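Endo-xylogalacturonan hydrolase A (Aspergillus tubingensis, PDB 4C2L) hydrolyses the xylose-substituted galacturonan backbone of xylogalacturonan, a component of the hairy regions of pectin, as a secreted glycoside hydrolase of family 28. Local coordinates at residues Thr166-Asn172 / Thr197-Glu203; Phe328-Asp334 / Gly357-Pro363; Asp344-Asp348 / Cys371-Pro375. All coordinates share one frame; numbering follows the deposited sequence.

Contact 1: Thr166-Asn172 / Thr197-Glu203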
ATOM      1  N   THR A 166       6.090  -3.861 -15.070  1.00 15.03           N
ATOM      2  CA  THR A 166       7.217  -4.695 -14.657  1.00 16.93           C
ATOM      3  C   THR A 166       8.443  -3.850 -14.346  1.00 16.72           C
ATOM      4  O   THR A 166       8.650  -2.810 -14.963  1.00 16.51           O
ATOM      5  CB  THR A 166       7.546  -5.794 -15.703  1.00 18.32           C
ATOM      6  OG1 THR A 166       8.565  -6.658 -15.177  1.00 20.99           O
ATOM      7  CG2 THR A 166       8.044  -5.184 -16.990  1.00 18.61           C
ATOM      8  N   ASN A 167       9.245  -4.283 -13.376  1.00 17.11           N
ATOM      9  CA  ASN A 167      10.468  -3.567 -12.988  1.00 18.08           C
ATOM     10  C   ASN A 167      10.154  -2.147 -12.492  1.00 17.30           C
ATOM     11  O   ASN A 167      10.496  -1.147 -13.146  1.00 16.27           O
ATOM     12  CB  ASN A 167      11.493  -3.487 -14.136  1.00 21.34           C
ATOM     13  CG  ASN A 167      11.812  -4.843 -14.754  1.00 26.33           C
ATOM     14  OD1 ASN A 167      11.954  -5.847 -14.051  1.00 30.98           O
ATOM     15  ND2 ASN A 167      11.959  -4.871 -16.078  1.00 29.09           N
ATOM     16  N   VAL A 168       9.477  -2.075 -11.352  1.00 15.69           N
ATOM     17  CA  VAL A 168       9.089  -0.810 -10.757  1.00 14.98           C
ATOM     18  C   VAL A 168       9.790  -0.727  -9.408  1.00 15.00           C
ATOM     19  O   VAL A 168       9.693  -1.655  -8.589  1.00 14.47           O
ATOM     20  CB  VAL A 168       7.569  -0.747 -10.550  1.00 14.94           C
ATOM     21  CG1 VAL A 168       7.153   0.588  -9.942  1.00 14.83           C
ATOM     22  CG2 VAL A 168       6.864  -0.976 -11.888  1.00 14.81           C
ATOM     23  N   VAL A 169      10.486   0.381  -9.175  1.00 14.03           N
ATOM     24  CA  VAL A 169      11.220   0.543  -7.922  1.00 14.58           C
ATOM     25  C   VAL A 169      10.839   1.839  -7.222  1.00 14.38           C
ATOM     26  O   VAL A 169      10.926   2.910  -7.825  1.00 15.20           O
ATOM     27  CB  VAL A 169      12.754   0.508  -8.143  1.00 15.67           C
ATOM     28  CG1 VAL A 169      13.475   0.718  -6.819  1.00 17.51           C
ATOM     29  CG2 VAL A 169      13.178  -0.812  -8.764  1.00 16.84           C
ATOM     30  N   PHE A 170      10.422   1.728  -5.958  1.00 13.18           N
ATOM     31  CA  PHE A 170      10.135   2.879  -5.100  1.00 13.35           C
ATOM     32  C   PHE A 170      11.249   2.907  -4.072  1.00 14.16           C
ATOM     33  O   PHE A 170      11.440   1.930  -3.350  1.00 13.75           O
ATOM     34  CB  PHE A 170       8.807   2.700  -4.355  1.00 12.81           C
ATOM     35  CG  PHE A 170       7.597   2.607  -5.251  1.00 13.01           C
ATOM     36  CD1 PHE A 170       7.167   1.370  -5.730  1.00 12.82           C
ATOM     37  CD2 PHE A 170       6.864   3.739  -5.581  1.00 13.05           C
ATOM     38  CE1 PHE A 170       6.028   1.265  -6.534  1.00 13.16           C
ATOM     39  CE2 PHE A 170       5.729   3.651  -6.398  1.00 13.14           C
ATOM     40  CZ  PHE A 170       5.312   2.406  -6.873  1.00 13.18           C
ATOM     41  N   SER A 171      11.990   4.011  -4.002  1.00 14.03           N
ATOM     42  CA  SER A 171      13.123   4.085  -3.065  1.00 14.57           C
ATOM     43  C   SER A 171      13.191   5.411  -2.325  1.00 14.45           C
ATOM     44  O   SER A 171      12.956   6.456  -2.920  1.00 13.38           O
ATOM     45  CB  SER A 171      14.436   3.882  -3.849  1.00 16.31           C
ATOM     46  OG  SER A 171      15.529   3.976  -2.977  1.00 21.58           O
ATOM     47  N   ASN A 172      13.546   5.376  -1.036  1.00 13.70           N
ATOM     48  CA  ASN A 172      13.802   6.606  -0.289  1.00 14.44           C
ATOM     49  C   ASN A 172      12.619   7.573  -0.344  1.00 14.31           C
ATOM     50  O   ASN A 172      12.775   8.746  -0.697  1.00 14.24           O
ATOM     51  CB  ASN A 172      15.066   7.293  -0.831  1.00 15.43           C
ATOM     52  CG  ASN A 172      16.320   6.510  -0.515  1.00 17.43           C
ATOM     53  OD1 ASN A 172      16.458   5.988   0.589  1.00 20.77           O
ATOM     54  ND2 ASN A 172      17.224   6.419  -1.472  1.00 17.52           N
ATOM     55  N   THR A 197       5.039  -7.517 -12.016  1.00 14.91           N
ATOM     56  CA  THR A 197       6.174  -8.362 -11.649  1.00 16.15           C
ATOM     57  C   THR A 197       7.390  -7.496 -11.370  1.00 16.47           C
ATOM     58  O   THR A 197       7.579  -6.469 -12.021  1.00 15.81           O
ATOM     59  CB  THR A 197       6.524  -9.371 -12.766  1.00 17.57           C
ATOM     60  OG1 THR A 197       6.791  -8.655 -13.976  1.00 18.13           O
ATOM     61  CG2 THR A 197       5.376 -10.345 -12.995  1.00 17.66           C
ATOM     62  N   TYR A 198       8.209  -7.929 -10.416  1.00 15.63           N
ATOM     63  CA  TYR A 198       9.480  -7.290 -10.081  1.00 16.29           C
ATOM     64  C   TYR A 198       9.269  -5.852  -9.620  1.00 15.83           C
ATOM     65  O   TYR A 198       9.833  -4.895 -10.172  1.00 16.26           O
ATOM     66  CB  TYR A 198      10.491  -7.397 -11.235  1.00 18.30           C
ATOM     67  CG  TYR A 198      10.573  -8.805 -11.790  1.00 20.79           C
ATOM     68  CD1 TYR A 198      11.129  -9.846 -11.038  1.00 23.26           C
ATOM     69  CD2 TYR A 198      10.086  -9.093 -13.060  1.00 23.27           C
ATOM     70  CE1 TYR A 198      11.185 -11.140 -11.545  1.00 24.80           C
ATOM     71  CE2 TYR A 198      10.150 -10.379 -13.582  1.00 26.43           C
ATOM     72  CZ  TYR A 198      10.692 -11.394 -12.819  1.00 26.23           C
ATOM     73  OH  TYR A 198      10.731 -12.673 -13.355  1.00 31.95           O
ATOM     74  N   VAL A 199       8.431  -5.718  -8.603  1.00 14.81           N
ATOM     75  CA  VAL A 199       8.248  -4.450  -7.909  1.00 14.29           C
ATOM     76  C   VAL A 199       9.107  -4.492  -6.649  1.00 14.19           C
ATOM     77  O   VAL A 199       9.097  -5.486  -5.911  1.00 13.85           O
ATOM     78  CB  VAL A 199       6.763  -4.217  -7.545  1.00 14.04           C
ATOM     79  CG1 VAL A 199       6.600  -2.978  -6.673  1.00 14.43           C
ATOM     80  CG2 VAL A 199       5.919  -4.078  -8.814  1.00 14.58           C
ATOM     81  N   THR A 200       9.853  -3.418  -6.414  1.00 13.58           N
ATOM     82  CA  THR A 200      10.654  -3.290  -5.199  1.00 14.16           C
ATOM     83  C   THR A 200      10.283  -2.004  -4.469  1.00 13.68           C
ATOM     84  O   THR A 200      10.139  -0.940  -5.089  1.00 13.54           O
ATOM     85  CB  THR A 200      12.162  -3.299  -5.512  1.00 15.12           C
ATOM     86  OG1 THR A 200      12.515  -4.553  -6.114  1.00 17.58           O
ATOM     87  CG2 THR A 200      12.994  -3.122  -4.226  1.00 16.25           C
ATOM     88  N   ILE A 201      10.128  -2.118  -3.158  1.00 12.60           N
ATOM     89  CA  ILE A 201       9.832  -0.975  -2.305  1.00 12.52           C
ATOM     90  C   ILE A 201      10.906  -1.004  -1.236  1.00 13.52           C
ATOM     91  O   ILE A 201      11.016  -1.987  -0.507  1.00 12.78           O
ATOM     92  CB  ILE A 201       8.443  -1.111  -1.641  1.00 12.42           C
ATOM     93  CG1 ILE A 201       7.349  -1.108  -2.706  1.00 12.00           C
ATOM     94  CG2 ILE A 201       8.207   0.029  -0.642  1.00 12.25           C
ATOM     95  CD1 ILE A 201       6.025  -1.655  -2.220  1.00 12.61           C
ATOM     96  N   THR A 202      11.704   0.058  -1.146  1.00 13.87           N
ATOM     97  CA  THR A 202      12.828   0.013  -0.210  1.00 14.51           C
ATOM     98  C   THR A 202      13.133   1.365   0.388  1.00 14.62           C
ATOM     99  O   THR A 202      13.093   2.391  -0.315  1.00 13.74           O
ATOM    100  CB  THR A 202      14.085  -0.617  -0.867  1.00 16.23           C
ATOM    101  OG1 THR A 202      15.128  -0.722   0.114  1.00 18.68           O
ATOM    102  CG2 THR A 202      14.579   0.229  -2.056  1.00 17.96           C
ATOM    103  N   GLU A 203      13.433   1.351   1.683  1.00 14.60           N
ATOM    104  CA  GLU A 203      13.795   2.556   2.445  1.00 15.95           C
ATOM    105  C   GLU A 203      12.685   3.598   2.351  1.00 15.61           C
ATOM    106  O   GLU A 203      12.864   4.713   1.849  1.00 15.11           O
ATOM    107  CB  GLU A 203      15.152   3.106   2.000  1.00 17.81           C
ATOM    108  CG  GLU A 203      16.279   2.100   2.227  1.00 20.41           C
ATOM    109  CD  GLU A 203      16.635   1.875   3.694  1.00 23.66           C
ATOM    110  OE1 GLU A 203      16.333   2.737   4.547  1.00 26.22           O
ATOM    111  OE2 GLU A 203      17.258   0.815   3.997  1.00 26.94           O
TER
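Thr166 meets Thr197 through the two hydroxyls, OG1 to OG1 at 2.9 Å, a hydrogen bond in which either oxygen could be the donor. Thr166 carries OG1 anti to its own N (chi1 -174°), whereas Thr197 holds OG1 between N and the carbonyl carbon (chi1 57°), turning the oxygens to each other. Thr166 OG1 also lies at the edge of the Tyr198 ring, in its plane. At Asn167 and Tyr198 both segments turn a corner, each with positive phi. The Asn167 amide and the Tyr198 ring lie side by side and point the same way, their planes 28° apart, with Asn167 OD1 3.5 Å from Tyr198 CB. The Tyr198 ring meets that of Tyr221 and touches an attached N-acetylglucosamine. From Val168 the strands run parallel in exact register. Val168 N bonds to Tyr198 O, and Thr200 N returns a bond to Val168 O at 2.8 Å. Val168 and Val199 share the buried face, CB of the first 4.1 Å from CG2 of the second. Val169 stands with Thr200 on the other face. Phe170 N gives a nearly straight bond to Thr200 O. Phe170 CD1 lies 3.9 Å from Ile201 CG1. Val199 CG1 is at the ring's edge, and Phe191 of strand 191-196 meets the ring edge-to-face. Ser171 pairs with Thr202, between the bonds Thr202 N to Phe170 O and Asn172 N to Thr202 O. Thr202 OG1 bonds to Asp225 O of the next turn. At Asn172 the second corner repeats the first: Asn172 OD1 sits 3.5 Å from Glu203 CB. Side chains stacked in register on successive coils, with Val168, Phe170, Val199 and Ile201 inside, are typical of the right-handed parallel beta-helix of family 28, here between PbH1 repeats 1 and 2.

Contact 2: Phe328-Asp334 / Gly357-Pro363; sequences FSGTTSD and GFDVKAP
Phe328 has CG anti to its carbonyl carbon (chi1 -86°), and its ring end leads away from 357-363. Phe358 has CG anti to its N (chi1 -168°), and its ring end comes nearer, so that Phe358 CD1 meets Phe328 CB at 3.9 Å. Val360 holds CG1 anti to its N (chi1 -175°). Its other branch, CG2, comes 3.7 Å from Phe328 CB, while CG1 touches Thr332 CG2; these two side chains cross at about a right angle. Val360 CB lies over one face of the Phe358 ring, toward its rim. Asp359 N bonds to Phe328 O at 2.8 Å, Lys361 N to Gly330 O, and Thr332 N to Lys361 O. A water accepts from Gly330 N and donates to Asp359 O, linking the two backbones at the corner. Pro363 CD lies 3.2 Å from both Thr332 O and Ser333 O. This is parallel pairing of neighbouring beta-helix coils round the corner at Gly330, by single bridges rather than a continuous strand pair. Phe328 stacks on Phe289 of strand 279-294, which also hydrogen-bonds the backbone of 329-333. Phe358 and Val360 rest on Ala297 of strand 296-301, and Thr332, Phe358 and Ala362 on Val340 of strand 339-344.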
ATOM      1  N   PHE A 328      10.144 -11.961  14.361  1.00 18.97           N
ATOM      2  CA  PHE A 328       9.285 -10.876  14.801  1.00 18.85           C
ATOM      3  C   PHE A 328       9.630 -10.571  16.254  1.00 20.97           C
ATOM      4  O   PHE A 328       9.725 -11.484  17.087  1.00 22.04           O
ATOM      5  CB  PHE A 328       7.811 -11.261  14.716  1.00 17.27           C
ATOM      6  CG  PHE A 328       7.181 -11.030  13.363  1.00 16.46           C
ATOM      7  CD1 PHE A 328       7.802 -11.462  12.191  1.00 16.58           C
ATOM      8  CD2 PHE A 328       5.934 -10.406  13.273  1.00 16.24           C
ATOM      9  CE1 PHE A 328       7.202 -11.261  10.950  1.00 15.95           C
ATOM     10  CE2 PHE A 328       5.324 -10.208  12.035  1.00 16.16           C
ATOM     11  CZ  PHE A 328       5.960 -10.630  10.874  1.00 16.26           C
ATOM     12  N   SER A 329       9.788  -9.294  16.563  1.00 20.29           N
ATOM     13  CA  SER A 329      10.017  -8.903  17.949  1.00 21.76           C
ATOM     14  C   SER A 329       9.188  -7.687  18.324  1.00 22.23           C
ATOM     15  O   SER A 329       8.561  -7.057  17.465  1.00 20.99           O
ATOM     16  CB  SER A 329      11.505  -8.660  18.186  1.00 22.83           C
ATOM     17  OG  SER A 329      11.977  -7.612  17.353  1.00 25.80           O
ATOM     18  N   GLY A 330       9.174  -7.373  19.614  1.00 21.52           N
ATOM     19  CA  GLY A 330       8.484  -6.203  20.106  1.00 22.09           C
ATOM     20  C   GLY A 330       7.289  -6.520  20.969  1.00 22.84           C
ATOM     21  O   GLY A 330       7.143  -7.641  21.471  1.00 23.66           O
ATOM     22  N   THR A 331       6.432  -5.518  21.130  1.00 22.18           N
ATOM     23  CA  THR A 331       5.337  -5.550  22.075  1.00 22.82           C
ATOM     24  C   THR A 331       4.093  -5.058  21.371  1.00 22.75           C
ATOM     25  O   THR A 331       4.121  -4.014  20.707  1.00 22.69           O
ATOM     26  CB  THR A 331       5.632  -4.624  23.286  1.00 23.79           C
ATOM     27  OG1 THR A 331       6.961  -4.878  23.762  1.00 25.30           O
ATOM     28  CG2 THR A 331       4.654  -4.862  24.416  1.00 25.08           C
ATOM     29  N   THR A 332       3.002  -5.802  21.525  1.00 21.27           N
ATOM     30  CA  THR A 332       1.713  -5.384  21.000  1.00 21.04           C
ATOM     31  C   THR A 332       1.070  -4.333  21.912  1.00 21.40           C
ATOM     32  O   THR A 332       1.594  -4.016  22.980  1.00 20.64           O
ATOM     33  CB  THR A 332       0.745  -6.569  20.812  1.00 21.08           C
ATOM     34  OG1 THR A 332       0.655  -7.324  22.031  1.00 21.21           O
ATOM     35  CG2 THR A 332       1.215  -7.490  19.670  1.00 19.80           C
ATOM     36  N   SER A 333      -0.067  -3.808  21.474  1.00 21.36           N
ATOM     37  CA  SER A 333      -0.855  -2.866  22.250  1.00 22.33           C
ATOM     38  C   SER A 333      -1.647  -3.576  23.352  1.00 23.05           C
ATOM     39  O   SER A 333      -1.665  -4.807  23.421  1.00 22.28           O
ATOM     40  CB  SER A 333      -1.836  -2.146  21.328  1.00 22.15           C
ATOM     41  OG  SER A 333      -2.904  -3.009  20.984  1.00 21.81           O
ATOM     42  N   ASP A 334      -2.327  -2.783  24.179  1.00 24.49           N
ATOM     43  CA  ASP A 334      -3.246  -3.288  25.205  1.00 25.74           C
ATOM     44  C   ASP A 334      -4.483  -3.948  24.624  1.00 24.66           C
ATOM     45  O   ASP A 334      -5.151  -4.713  25.308  1.00 25.24           O
ATOM     46  CB  ASP A 334      -3.742  -2.135  26.093  1.00 28.82           C
ATOM     47  CG  ASP A 334      -2.652  -1.527  26.932  1.00 32.81           C
ATOM     48  OD1 ASP A 334      -1.712  -2.249  27.337  1.00 35.10           O
ATOM     49  OD2 ASP A 334      -2.745  -0.310  27.205  1.00 34.98           O
ATOM     50  N   GLY A 357      11.344 -17.689  15.443  1.00 21.01           N
ATOM     51  CA  GLY A 357      11.856 -16.464  16.060  1.00 21.94           C
ATOM     52  C   GLY A 357      10.752 -15.467  16.355  1.00 22.13           C
ATOM     53  O   GLY A 357      10.906 -14.257  16.124  1.00 23.03           O
ATOM     54  N   PHE A 358       9.627 -15.965  16.853  1.00 22.11           N
ATOM     55  CA  PHE A 358       8.486 -15.120  17.145  1.00 23.64           C
ATOM     56  C   PHE A 358       8.568 -14.729  18.612  1.00 25.41           C
ATOM     57  O   PHE A 358       8.163 -15.494  19.485  1.00 26.70           O
ATOM     58  CB  PHE A 358       7.199 -15.887  16.855  1.00 24.00           C
ATOM     59  CG  PHE A 358       5.961 -15.041  16.857  1.00 24.50           C
ATOM     60  CD1 PHE A 358       5.628 -14.265  15.753  1.00 23.87           C
ATOM     61  CD2 PHE A 358       5.105 -15.053  17.951  1.00 25.56           C
ATOM     62  CE1 PHE A 358       4.474 -13.500  15.750  1.00 25.45           C
ATOM     63  CE2 PHE A 358       3.946 -14.292  17.957  1.00 27.04           C
ATOM     64  CZ  PHE A 358       3.629 -13.513  16.853  1.00 26.25           C
ATOM     65  N   ASP A 359       9.104 -13.541  18.876  1.00 25.61           N
ATOM     66  CA  ASP A 359       9.441 -13.131  20.242  1.00 28.25           C
ATOM     67  C   ASP A 359       8.563 -11.989  20.731  1.00 27.98           C
ATOM     68  O   ASP A 359       8.936 -11.252  21.634  1.00 31.92           O
ATOM     69  CB  ASP A 359      10.917 -12.735  20.324  1.00 31.03           C
ATOM     70  CG  ASP A 359      11.858 -13.920  20.115  1.00 36.23           C
ATOM     71  OD1 ASP A 359      11.410 -15.083  20.236  1.00 39.51           O
ATOM     72  OD2 ASP A 359      13.055 -13.691  19.826  1.00 38.86           O
ATOM     73  N   VAL A 360       7.384 -11.868  20.145  1.00 25.17           N
ATOM     74  CA  VAL A 360       6.462 -10.790  20.460  1.00 24.19           C
ATOM     75  C   VAL A 360       5.638 -11.074  21.712  1.00 24.31           C
ATOM     76  O   VAL A 360       5.122 -12.180  21.900  1.00 23.70           O
ATOM     77  CB  VAL A 360       5.544 -10.497  19.247  1.00 23.81           C
ATOM     78  CG1 VAL A 360       4.657  -9.295  19.526  1.00 25.48           C
ATOM     79  CG2 VAL A 360       6.396 -10.230  18.019  1.00 22.97           C
ATOM     80  N   LYS A 361       5.526 -10.069  22.577  1.00 23.53           N
ATOM     81  CA  LYS A 361       4.729 -10.181  23.792  1.00 24.25           C
ATOM     82  C   LYS A 361       3.689  -9.080  23.870  1.00 22.89           C
ATOM     83  O   LYS A 361       3.875  -8.006  23.297  1.00 23.21           O
ATOM     84  CB  LYS A 361       5.647 -10.119  25.021  1.00 26.25           C
ATOM     85  CG  LYS A 361       6.495 -11.371  25.210  1.00 30.27           C
ATOM     86  CD  LYS A 361       7.566 -11.175  26.274  1.00 34.18           C
ATOM     87  CE  LYS A 361       7.998 -12.509  26.874  1.00 37.64           C
ATOM     88  NZ  LYS A 361       8.256 -13.557  25.846  1.00 40.43           N
ATOM     89  N   ALA A 362       2.598  -9.352  24.581  1.00 21.46           N
ATOM     90  CA  ALA A 362       1.618  -8.336  24.929  1.00 21.75           C
ATOM     91  C   ALA A 362       2.202  -7.493  26.091  1.00 22.65           C
ATOM     92  O   ALA A 362       3.210  -7.885  26.666  1.00 22.56           O
ATOM     93  CB  ALA A 362       0.308  -8.995  25.315  1.00 21.31           C
ATOM     94  N   PRO A 363       1.610  -6.322  26.393  1.00 23.82           N
ATOM     95  CA  PRO A 363       2.120  -5.497  27.505  1.00 24.87           C
ATOM     96  C   PRO A 363       2.221  -6.243  28.851  1.00 26.60           C
ATOM     97  O   PRO A 363       3.164  -6.007  29.609  1.00 28.57           O
ATOM     98  CB  PRO A 363       1.097  -4.363  27.573  1.00 25.02           C
ATOM     99  CG  PRO A 363       0.715  -4.174  26.129  1.00 23.67           C
ATOM    100  CD  PRO A 363       0.589  -5.590  25.617  1.00 23.31           C
TER
HETATM  101  O   HOH W   1      10.781  -8.716  21.625  1.00 37.33           O

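Contact 3: Asp344-Asp348 / Cys371-Pro375; sequences DCGAD and CANTP
Asn373 reaches across to the loop with its amide: ND2 donates to Cys345 O at 2.9 Å. The N-H points well at the oxygen (156°) but comes from above the carbonyl plane, 41° out of it. Holding CG anti to the carbonyl carbon (chi1 -57°) sets the amide beside the 345-347 backbone, where Asn373 CB lies 3.5 Å from Gly346 O and ND2 lies 3.5 Å from Ala347 CA. A second, weak bond runs from Cys345 N to Ala372 O, at 3.1 Å. Cys345 CB packs on that same carbonyl, 3.3 Å from Ala372 O. On the strand side Asp344 OD1 rests against Ala372 CB at 3.2 Å. Further out, each segment carries a disulfide to another part of the chain: Cys345 to Cys351, and Cys371 to Cys382. Asp344 O is taken by Ser302 OG, and the backbone of Ala372 also bonds to Leu343. Asn373 has positive phi, and this turn off the end of strand 368-372 brings its side chain toward the loop. Asp344 OD2 lies near the C-terminal carboxylate of Gly388, a pairing of like charges that could raise the pKa of either group. The only backbone bond between the segments is weak, so the Asn373 amide carries the link past the Asp344-Ala372 bridge, at the C-terminal coils of the beta-helix.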
ATOM      1  N   ASP A 344      -6.728 -17.176  11.908  1.00 16.95           N
ATOM      2  CA  ASP A 344      -7.989 -17.819  11.600  1.00 17.94           C
ATOM      3  C   ASP A 344      -7.995 -18.382  10.170  1.00 17.79           C
ATOM      4  O   ASP A 344      -8.637 -17.822   9.277  1.00 17.70           O
ATOM      5  CB  ASP A 344      -9.171 -16.859  11.816  1.00 18.90           C
ATOM      6  CG  ASP A 344     -10.500 -17.594  11.926  1.00 20.75           C
ATOM      7  OD1 ASP A 344     -10.532 -18.660  12.582  1.00 22.38           O
ATOM      8  OD2 ASP A 344     -11.509 -17.120  11.369  1.00 21.56           O
ATOM      9  N   CYS A 345      -7.283 -19.488   9.954  1.00 17.78           N
ATOM     10  CA  CYS A 345      -7.293 -20.116   8.627  1.00 18.55           C
ATOM     11  C   CYS A 345      -8.669 -20.719   8.314  1.00 18.01           C
ATOM     12  O   CYS A 345      -9.400 -21.096   9.229  1.00 17.83           O
ATOM     13  CB  CYS A 345      -6.192 -21.169   8.499  1.00 19.37           C
ATOM     14  SG  CYS A 345      -4.620 -20.422   7.990  1.00 21.80           S
ATOM     15  N   GLY A 346      -8.999 -20.797   7.027  1.00 18.29           N
ATOM     16  CA  GLY A 346     -10.301 -21.290   6.588  1.00 18.87           C
ATOM     17  C   GLY A 346     -10.441 -22.787   6.816  1.00 20.00           C
ATOM     18  O   GLY A 346      -9.460 -23.521   6.792  1.00 19.21           O
ATOM     19  N   ALA A 347     -11.669 -23.227   7.050  1.00 20.38           N
ATOM     20  CA  ALA A 347     -11.929 -24.632   7.375  1.00 21.34           C
ATOM     21  C   ALA A 347     -11.608 -25.576   6.230  1.00 22.48           C
ATOM     22  O   ALA A 347     -11.209 -26.718   6.465  1.00 22.85           O
ATOM     23  CB  ALA A 347     -13.376 -24.811   7.811  1.00 21.43           C
ATOM     24  N   ASP A 348     -11.787 -25.110   4.997  1.00 21.32           N
ATOM     25  CA  ASP A 348     -11.554 -25.940   3.818  1.00 22.45           C
ATOM     26  C   ASP A 348     -10.301 -25.563   3.047  1.00 21.10           C
ATOM     27  O   ASP A 348     -10.119 -25.983   1.904  1.00 20.97           O
ATOM     28  CB  ASP A 348     -12.745 -25.852   2.864  1.00 23.97           C
ATOM     29  CG  ASP A 348     -13.988 -26.504   3.422  1.00 25.65           C
ATOM     30  OD1 ASP A 348     -13.934 -27.030   4.558  1.00 28.06           O
ATOM     31  OD2 ASP A 348     -15.018 -26.474   2.720  1.00 27.19           O
ATOM     32  N   CYS A 371      -5.622 -19.712  17.190  1.00 21.35           N
ATOM     33  CA  CYS A 371      -5.504 -20.470  15.936  1.00 21.51           C
ATOM     34  C   CYS A 371      -6.775 -21.218  15.586  1.00 21.33           C
ATOM     35  O   CYS A 371      -7.479 -21.721  16.471  1.00 21.58           O
ATOM     36  CB  CYS A 371      -4.389 -21.507  16.027  1.00 23.67           C
ATOM     37  SG  CYS A 371      -2.734 -20.894  16.387  1.00 25.76           S
ATOM     38  N   ALA A 372      -7.056 -21.291  14.288  1.00 19.24           N
ATOM     39  CA  ALA A 372      -8.028 -22.230  13.754  1.00 19.34           C
ATOM     40  C   ALA A 372      -7.446 -22.784  12.464  1.00 18.29           C
ATOM     41  O   ALA A 372      -6.928 -22.022  11.637  1.00 17.30           O
ATOM     42  CB  ALA A 372      -9.360 -21.544  13.489  1.00 19.02           C
ATOM     43  N   ASN A 373      -7.481 -24.113  12.314  1.00 17.35           N
ATOM     44  CA  ASN A 373      -7.068 -24.772  11.067  1.00 16.18           C
ATOM     45  C   ASN A 373      -5.598 -24.561  10.702  1.00 15.87           C
ATOM     46  O   ASN A 373      -5.239 -24.541   9.525  1.00 15.06           O
ATOM     47  CB  ASN A 373      -7.987 -24.366   9.906  1.00 16.73           C
ATOM     48  CG  ASN A 373      -9.433 -24.664  10.193  1.00 18.15           C
ATOM     49  OD1 ASN A 373      -9.814 -25.837  10.326  1.00 18.08           O
ATOM     50  ND2 ASN A 373     -10.256 -23.618  10.306  1.00 16.82           N
ATOM     51  N   THR A 374      -4.763 -24.418  11.728  1.00 16.14           N
ATOM     52  CA  THR A 374      -3.334 -24.238  11.558  1.00 16.28           C
ATOM     53  C   THR A 374      -2.644 -25.594  11.587  1.00 15.97           C
ATOM     54  O   THR A 374      -3.150 -26.537  12.210  1.00 15.97           O
ATOM     55  CB  THR A 374      -2.739 -23.325  12.656  1.00 17.12           C
ATOM     56  OG1 THR A 374      -3.159 -23.789  13.943  1.00 16.87           O
ATOM     57  CG2 THR A 374      -3.213 -21.869  12.470  1.00 17.00           C
ATOM     58  N   PRO A 375      -1.505 -25.708  10.903  1.00 16.37           N
ATOM     59  CA  PRO A 375      -0.826 -26.995  10.724  1.00 16.60           C
ATOM     60  C   PRO A 375      -0.041 -27.453  11.958  1.00 17.84           C
ATOM     61  O   PRO A 375       0.293 -26.653  12.833  1.00 17.41           O
ATOM     62  CB  PRO A 375       0.149 -26.716   9.584  1.00 17.33           C
ATOM     63  CG  PRO A 375       0.448 -25.257   9.699  1.00 16.74           C
ATOM     64  CD  PRO A 375      -0.825 -24.625  10.165  1.00 16.46           C
TER

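Overall arrangement
Contact 1 closes before the other two open; contacts 2 and 3 alternate along the chain, with nearest atoms about 10 Å apart. Contact 1 is the more inward, its centre about 12 Å from that of the chain, with four of 14 touching residues buried and two exposed. Contact 2 mixes five buried with six exposed, and contact 3 is a small end contact with two of each among six. Contacts 1 and 2 reach the same group of parallel strands. Contact 3 belongs instead to the sheet of strands 339-344 and 368-372. Regular pairing rules in contact 1. In contact 2 it is reduced to single bridges on each side of Gly330, with a water at the corner. In contact 3 it gives way to a side-chain amide.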